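Local structure of UPF0678 fatty acid-binding protein-like protein ERS007657_00996 (Mycobacterium tuberculosis, 6R3W) at residues F48-Q54 and H65-L71; L15-W19 and V40-V44. The protein binds heme b in a beta-barrel and probably scavenges peroxynitrite, isomerising it to nitrate. One frame throughout, in Å; residues are numbered along the deposited sequence. Where two conformers were deposited one is given.

Contact 1 (F48-Q54 and H65-L71); sequences FLTYTQQ and HSETGYL. With HEM (protoporphyrin IX containing Fe), chain B.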
loop_
_atom_site.group_PDB
_atom_site.type_symbol
_atom_site.label_atom_id
_atom_site.label_comp_id
_atom_site.label_asym_id
_atom_site.label_seq_id
_atom_site.Cartn_x
_atom_site.Cartn_y
_atom_site.Cartn_z
ATOM N N PHE A 48 1.768 -12.621 -9.231
ATOM C CA PHE A 48 1.306 -11.371 -8.598
ATOM C C PHE A 48 0.248 -11.714 -7.568
ATOM O O PHE A 48 -0.483 -12.721 -7.724
ATOM C CB PHE A 48 0.748 -10.392 -9.648
ATOM C CG PHE A 48 -0.470 -10.870 -10.411
ATOM C CD1 PHE A 48 -1.761 -10.675 -9.926
ATOM C CD2 PHE A 48 -0.325 -11.454 -11.653
ATOM C CE1 PHE A 48 -2.865 -11.098 -10.646
ATOM C CE2 PHE A 48 -1.432 -11.847 -12.384
ATOM C CZ PHE A 48 -2.694 -11.684 -11.877
ATOM N N LEU A 49 0.166 -10.876 -6.555
ATOM C CA LEU A 49 -0.968 -10.836 -5.624
ATOM C C LEU A 49 -1.983 -9.818 -6.131
ATOM O O LEU A 49 -1.588 -8.743 -6.619
ATOM C CB LEU A 49 -0.499 -10.451 -4.216
ATOM C CG LEU A 49 0.535 -11.359 -3.585
ATOM C CD1 LEU A 49 0.939 -10.828 -2.226
ATOM C CD2 LEU A 49 0.029 -12.780 -3.477
ATOM N N THR A 50 -3.261 -10.112 -5.962
ATOM C CA THR A 50 -4.319 -9.104 -6.016
ATOM C C THR A 50 -4.366 -8.405 -4.667
ATOM O O THR A 50 -4.115 -9.050 -3.628
ATOM C CB THR A 50 -5.665 -9.714 -6.400
ATOM O OG1 THR A 50 -6.072 -10.611 -5.356
ATOM C CG2 THR A 50 -5.596 -10.460 -7.709
ATOM N N TYR A 51 -4.734 -7.134 -4.674
ATOM C CA TYR A 51 -4.718 -6.289 -3.471
ATOM C C TYR A 51 -5.864 -5.306 -3.530
ATOM O O TYR A 51 -6.011 -4.596 -4.531
ATOM C CB TYR A 51 -3.386 -5.565 -3.350
ATOM C CG TYR A 51 -3.353 -4.419 -2.367
ATOM C CD1 TYR A 51 -3.378 -4.617 -0.994
ATOM C CD2 TYR A 51 -3.412 -3.117 -2.824
ATOM C CE1 TYR A 51 -3.383 -3.546 -0.119
ATOM C CE2 TYR A 51 -3.386 -2.038 -1.962
ATOM C CZ TYR A 51 -3.366 -2.252 -0.603
ATOM O OH TYR A 51 -3.381 -1.189 0.266
ATOM N N THR A 52 -6.616 -5.220 -2.442
ATOM C CA THR A 52 -7.632 -4.176 -2.284
ATOM C C THR A 52 -7.589 -3.619 -0.870
ATOM O O THR A 52 -7.386 -4.399 0.062
ATOM C CB THR A 52 -9.013 -4.695 -2.642
ATOM O OG1 THR A 52 -9.253 -5.812 -1.781
ATOM C CG2 THR A 52 -9.119 -5.069 -4.107
ATOM N N GLN A 53 -7.894 -2.346 -0.763
ATOM C CA GLN A 53 -7.952 -1.591 0.491
ATOM C C GLN A 53 -9.265 -0.833 0.510
ATOM O O GLN A 53 -9.573 -0.160 -0.491
ATOM C CB GLN A 53 -6.771 -0.616 0.596
ATOM C CG GLN A 53 -6.812 0.265 1.845
ATOM C CD GLN A 53 -6.099 1.575 1.648
ATOM O OE1 GLN A 53 -5.045 1.823 2.234
ATOM N NE2 GLN A 53 -6.694 2.457 0.857
ATOM N N GLN A 54 -9.943 -0.829 1.647
ATOM C CA GLN A 54 -11.027 0.135 1.932
ATOM C C GLN A 54 -10.759 0.770 3.283
ATOM O O GLN A 54 -10.470 0.056 4.237
ATOM C CB GLN A 54 -12.409 -0.505 1.888
ATOM C CG GLN A 54 -13.548 0.516 2.047
ATOM C CD GLN A 54 -13.630 1.537 0.927
ATOM O OE1 GLN A 54 -13.940 1.203 -0.225
ATOM N NE2 GLN A 54 -13.530 2.813 1.296
ATOM N N HIS A 65 -10.770 6.753 1.705
ATOM C CA HIS A 65 -9.948 6.332 0.559
ATOM C C HIS A 65 -10.147 4.826 0.314
ATOM O O HIS A 65 -10.333 4.062 1.281
ATOM C CB HIS A 65 -8.480 6.690 0.834
ATOM C CG HIS A 65 -7.532 6.260 -0.235
ATOM N ND1 HIS A 65 -6.778 5.099 -0.147
ATOM C CD2 HIS A 65 -7.203 6.845 -1.406
ATOM C CE1 HIS A 65 -5.985 5.031 -1.199
ATOM N NE2 HIS A 65 -6.257 6.080 -2.008
ATOM N N SER A 66 -9.953 4.399 -0.917
ATOM C CA SER A 66 -9.733 2.982 -1.246
ATOM C C SER A 66 -8.635 2.931 -2.305
ATOM O O SER A 66 -8.304 3.978 -2.879
ATOM C CB SER A 66 -11.007 2.314 -1.694
ATOM O OG SER A 66 -11.487 2.941 -2.874
ATOM N N GLU A 67 -8.071 1.763 -2.535
ATOM C CA GLU A 67 -7.166 1.532 -3.663
ATOM C C GLU A 67 -7.277 0.077 -4.048
ATOM O O GLU A 67 -7.675 -0.751 -3.220
ATOM C CB GLU A 67 -5.739 1.972 -3.335
ATOM C CG GLU A 67 -5.180 1.343 -2.068
ATOM C CD GLU A 67 -3.839 1.884 -1.579
ATOM O OE1 GLU A 67 -3.570 3.105 -1.786
ATOM O OE2 GLU A 67 -3.096 1.125 -0.930
ATOM N N THR A 68 -6.890 -0.230 -5.262
ATOM C CA THR A 68 -7.035 -1.580 -5.804
ATOM C C THR A 68 -5.957 -1.799 -6.867
ATOM O O THR A 68 -5.693 -0.869 -7.656
ATOM C CB THR A 68 -8.460 -1.811 -6.317
ATOM O OG1 THR A 68 -8.579 -3.187 -6.686
ATOM C CG2 THR A 68 -8.825 -0.891 -7.454
ATOM N N GLY A 69 -5.450 -3.015 -6.957
ATOM C CA GLY A 69 -4.503 -3.378 -7.998
ATOM C C GLY A 69 -3.743 -4.611 -7.645
ATOM O O GLY A 69 -4.373 -5.601 -7.198
ATOM N N TYR A 70 -2.453 -4.614 -7.938
ATOM C CA TYR A 70 -1.647 -5.840 -8.009
ATOM C C TYR A 70 -0.268 -5.581 -7.428
ATOM O O TYR A 70 0.307 -4.508 -7.639
ATOM C CB TYR A 70 -1.559 -6.328 -9.454
ATOM C CG TYR A 70 -2.903 -6.432 -10.115
ATOM C CD1 TYR A 70 -3.714 -7.538 -9.911
ATOM C CD2 TYR A 70 -3.399 -5.409 -10.900
ATOM C CE1 TYR A 70 -4.998 -7.601 -10.428
ATOM C CE2 TYR A 70 -4.658 -5.475 -11.463
ATOM C CZ TYR A 70 -5.462 -6.564 -11.223
ATOM O OH TYR A 70 -6.703 -6.607 -11.799
ATOM N N LEU A 71 0.264 -6.578 -6.740
ATOM C CA LEU A 71 1.667 -6.598 -6.304
ATOM C C LEU A 71 2.374 -7.691 -7.098
ATOM O O LEU A 71 2.163 -8.868 -6.825
ATOM C CB LEU A 71 1.725 -6.823 -4.795
ATOM C CG LEU A 71 3.118 -6.740 -4.165
ATOM C CD1 LEU A 71 3.796 -5.411 -4.431
ATOM C CD2 LEU A 71 3.042 -6.990 -2.678
HETATM C CHA HEM B . -5.916 14.518 1.677
HETATM C CHB HEM B . -7.225 10.441 3.853
HETATM C CHC HEM B . -4.346 7.878 0.873
HETATM C CHD HEM B . -3.427 11.952 -1.616
HETATM C C1A HEM B . -6.517 13.616 2.517
HETATM C C2A HEM B . -7.514 13.960 3.494
HETATM C C3A HEM B . -7.880 12.807 4.093
HETATM C C4A HEM B . -7.113 11.763 3.512
HETATM C CMA HEM B . -8.936 12.640 5.149
HETATM C CAA HEM B . -8.047 15.344 3.775
HETATM C CBA HEM B . -9.485 15.484 3.288
HETATM C CGA HEM B . -9.553 15.300 1.810
HETATM O O1A HEM B . -10.273 14.395 1.338
HETATM O O2A HEM B . -8.931 16.074 1.055
HETATM C C1B HEM B . -6.502 9.390 3.257
HETATM C C2B HEM B . -6.642 8.020 3.637
HETATM C C3B HEM B . -5.796 7.282 2.827
HETATM C C4B HEM B . -5.192 8.249 1.899
HETATM C CMB HEM B . -7.547 7.486 4.723
HETATM C CAB HEM B . -5.487 5.835 2.830
HETATM C CBB HEM B . -5.517 5.121 3.937
HETATM C C1C HEM B . -3.878 8.766 -0.099
HETATM C C2C HEM B . -3.085 8.413 -1.213
HETATM C C3C HEM B . -2.889 9.552 -1.948
HETATM C C4C HEM B . -3.484 10.639 -1.214
HETATM C CMC HEM B . -2.586 7.032 -1.489
HETATM C CAC HEM B . -2.246 9.712 -3.271
HETATM C CBC HEM B . -2.472 8.859 -4.277
HETATM C C1D HEM B . -3.982 12.990 -0.879
HETATM C C2D HEM B . -3.904 14.397 -1.295
HETATM C C3D HEM B . -4.596 15.100 -0.397
HETATM C C4D HEM B . -5.094 14.137 0.607
HETATM C CMD HEM B . -3.246 14.925 -2.541
HETATM C CAD HEM B . -5.132 16.484 -0.636
HETATM C CBD HEM B . -4.263 17.489 -0.032
HETATM C CGD HEM B . -4.799 18.889 -0.347
HETATM O O1D HEM B . -5.946 19.197 -0.814
HETATM O O2D HEM B . -4.048 19.739 -0.144
HETATM N NA HEM B . -6.312 12.245 2.541
HETATM N NB HEM B . -5.642 9.475 2.223
HETATM N NC HEM B . -4.080 10.121 -0.089
HETATM N ND HEM B . -4.722 12.871 0.272
HETATM FE FE HEM B . -5.123 11.235 1.271
HETATM O O HOH W 1 -14.157 1.888 -3.018
HETATM O O HOH W 2 -6.834 10.936 0.007
#
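Y51 offers its ring edge to E67: the carboxylate lies close to the ring plane, its own plane turned 64° from it, and the Y51 hydroxyl OH donates to E67 OE2 over 2.6 Å, on that oxygen's anti lone pair. The Q53 amide stacks against the same carboxylate, their planes only 9° apart. Two residues back along the strand from E67, the H65 imidazole has a heme edge over one face, with methine carbon CHC above the ring centre; H65 ND1 comes within 3.3 Å of vinyl carbon CAB of the heme. H65 NE2 is hydrogen-bonded to H85 ND1, which should fix the imidazole's rotation.

E67 reaches Y51 because its CG stands between the backbone N and the carbonyl carbon (chi1 54°) and the chain runs extended from there. Its OE2 also forms a salt bridge with R130, so a buried carboxylate oxygen is held by a phenol and a guanidinium, which probably favours the charged form.

On the other face of the sheet, T50 CG2 meets the edge of the Y70 ring. F48 lies beside Y70 with the two rings nearly perpendicular, F48 CD1 being 3.7 Å from Y70 CD1. Further along, a water joins Q54 OE1 to S66 OG, 2.9 Å from each.

Backbone bonds tie the strands antiparallel: L49 pairs with L71, Y51 with G69 and Q53 with E67. The Y51 N to G69 O bond is 3.0 Å and Q53 N to E67 O 2.9 Å. Together this makes a beta hairpin of the nitrobindin barrel, with a buried polar cluster leading to Q53 and H65 in the heme pocket.

Contact 2 (L15-W19 and V40-V44); sequences LLGSW and VFAHV
L15 CD2 sits over one face of the F41 ring, 4.2 Å from its centroid and 16° off the normal, a CH-pi contact displaced toward the rim. W19 comes to the same ring at its edge, where its indole NE1 is 4.0 Å from F41 CD2. F41 is therefore wedged between a leucine methyl on its face and an indole at its rim. Its chi1 of -73° sets CG beside the backbone N and lets the ring lie alongside the turn at L15, with F41 CB 3.3 Å from the L15 carbonyl O.

That carbonyl oxygen is not left bare: W19 NE1 donates to L15 O over 2.9 Å, nearly straight, and the oxygen lies almost in the indole plane. The bond ties the 3-10 residue L15 to the strand and should fix how the indole is rotated.

At the other end, L16 CD2 touches A42 CA and the edge of the H43 ring, whose ND1 takes a bond from the backbone N of G45. On the outer face S18 OG rests 3.7 Å from V40 CG2.

The backbones meet at G17, which pairs with F41 through two bonds of 2.9 Å, G17 N to F41 O and F41 N to G17 O. G17, S18 and W19 begin the predicted GXWXGXG motif of the family. The hairpin of strands 17-25 and 33-42 lies beside strand 48-57, where L49 packs on F41 and L16, while L139 of strand 138-147 meets both W19 and F41, and L160 and R162 of strand 153-162 touch W19.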
loop_
_atom_site.group_PDB
_atom_site.type_symbol
_atom_site.label_atom_id
_atom_site.label_comp_id
_atom_site.label_asym_id
_atom_site.label_seq_id
_atom_site.Cartn_x
_atom_site.Cartn_y
_atom_site.Cartn_z
ATOM N N LEU A 15 1.540 -12.695 3.242
ATOM C CA LEU A 15 0.634 -11.553 2.999
ATOM C C LEU A 15 -0.783 -12.054 2.699
ATOM O O LEU A 15 -1.743 -11.300 2.904
ATOM C CB LEU A 15 1.163 -10.702 1.840
ATOM C CG LEU A 15 2.223 -9.649 2.174
ATOM C CD1 LEU A 15 3.495 -10.280 2.715
ATOM C CD2 LEU A 15 2.519 -8.804 0.938
ATOM N N LEU A 16 -0.918 -13.247 2.147
ATOM C CA LEU A 16 -2.233 -13.741 1.695
ATOM C C LEU A 16 -3.224 -13.722 2.860
ATOM O O LEU A 16 -2.892 -14.234 3.950
ATOM C CB LEU A 16 -2.083 -15.147 1.138
ATOM C CG LEU A 16 -1.345 -15.247 -0.191
ATOM C CD1 LEU A 16 -1.004 -16.697 -0.498
ATOM C CD2 LEU A 16 -2.162 -14.639 -1.323
ATOM N N GLY A 17 -4.431 -13.263 2.589
ATOM C CA GLY A 17 -5.535 -13.236 3.539
ATOM C C GLY A 17 -6.057 -11.834 3.791
ATOM O O GLY A 17 -5.836 -10.921 2.950
ATOM N N SER A 18 -6.814 -11.704 4.866
ATOM C CA SER A 18 -7.574 -10.499 5.215
ATOM C C SER A 18 -6.923 -9.846 6.419
ATOM O O SER A 18 -6.489 -10.561 7.334
ATOM C CB SER A 18 -9.006 -10.835 5.490
ATOM O OG SER A 18 -9.667 -11.222 4.292
ATOM N N TRP A 19 -6.836 -8.532 6.381
ATOM C CA TRP A 19 -6.154 -7.709 7.388
ATOM C C TRP A 19 -7.086 -6.572 7.794
ATOM O O TRP A 19 -7.718 -5.997 6.906
ATOM C CB TRP A 19 -4.838 -7.170 6.821
ATOM C CG TRP A 19 -3.876 -8.239 6.397
ATOM C CD1 TRP A 19 -3.818 -8.869 5.187
ATOM C CD2 TRP A 19 -2.778 -8.748 7.163
ATOM N NE1 TRP A 19 -2.783 -9.761 5.162
ATOM C CE2 TRP A 19 -2.129 -9.721 6.370
ATOM C CE3 TRP A 19 -2.318 -8.519 8.457
ATOM C CZ2 TRP A 19 -0.996 -10.405 6.817
ATOM C CZ3 TRP A 19 -1.202 -9.192 8.896
ATOM C CH2 TRP A 19 -0.583 -10.160 8.110
ATOM N N VAL A 40 -7.289 -6.919 1.636
ATOM C CA VAL A 40 -7.249 -8.342 1.223
ATOM C C VAL A 40 -6.133 -8.523 0.211
ATOM O O VAL A 40 -6.107 -7.795 -0.791
ATOM C CB VAL A 40 -8.594 -8.825 0.656
ATOM C CG1 VAL A 40 -8.500 -10.275 0.234
ATOM C CG2 VAL A 40 -9.735 -8.629 1.632
ATOM N N PHE A 41 -5.287 -9.519 0.440
ATOM C CA PHE A 41 -4.326 -10.032 -0.552
ATOM C C PHE A 41 -4.761 -11.423 -0.979
ATOM O O PHE A 41 -5.064 -12.255 -0.095
ATOM C CB PHE A 41 -2.920 -10.118 0.025
ATOM C CG PHE A 41 -2.218 -8.804 0.210
ATOM C CD1 PHE A 41 -1.607 -8.172 -0.860
ATOM C CD2 PHE A 41 -2.065 -8.253 1.476
ATOM C CE1 PHE A 41 -0.900 -6.988 -0.674
ATOM C CE2 PHE A 41 -1.368 -7.068 1.654
ATOM C CZ PHE A 41 -0.757 -6.459 0.586
ATOM N N ALA A 42 -4.803 -11.664 -2.279
ATOM C CA ALA A 42 -5.161 -12.977 -2.832
ATOM C C ALA A 42 -4.333 -13.219 -4.102
ATOM O O ALA A 42 -3.450 -12.419 -4.405
ATOM C CB ALA A 42 -6.640 -13.033 -3.087
ATOM N N HIS A 43 -4.597 -14.295 -4.831
ATOM C CA HIS A 43 -3.862 -14.585 -6.079
ATOM C C HIS A 43 -4.681 -15.497 -6.980
ATOM O O HIS A 43 -5.651 -16.101 -6.496
ATOM C CB HIS A 43 -2.476 -15.162 -5.756
ATOM C CG HIS A 43 -2.520 -16.594 -5.358
ATOM N ND1 HIS A 43 -2.345 -17.615 -6.261
ATOM C CD2 HIS A 43 -2.797 -17.177 -4.165
ATOM C CE1 HIS A 43 -2.443 -18.763 -5.625
ATOM N NE2 HIS A 43 -2.791 -18.522 -4.353
ATOM N N VAL A 44 -4.304 -15.565 -8.251
ATOM C CA VAL A 44 -4.975 -16.434 -9.261
ATOM C C VAL A 44 -3.925 -17.323 -9.934
ATOM O O VAL A 44 -4.162 -17.761 -11.060
ATOM C CB VAL A 44 -5.780 -15.587 -10.272
ATOM C CG1 VAL A 44 -6.909 -14.848 -9.576
ATOM C CG2 VAL A 44 -4.910 -14.603 -11.069
#

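Overall arrangement
Strands 33-42 and 48-57, consecutive in the chain and adjacent in the sheet, join the two contacts, whose centres are 9 Å apart. T50 N probably hydrogen-bonds to A42 O at 2.8 Å, and V40 N to T52 O at 3.0 Å. Inside the barrel the rings continue the link, Y51 CD1 lying 3.4 Å from F41 CE1. Contact 1 runs on to the heme: the H65 side chain is about 7 Å from that of H155, the predicted axial ligand, and the iron also carries a water. Contact 2 sits further off, its W19 side chain about 13 Å from the heme, near where the barrel closes between its first and last strands.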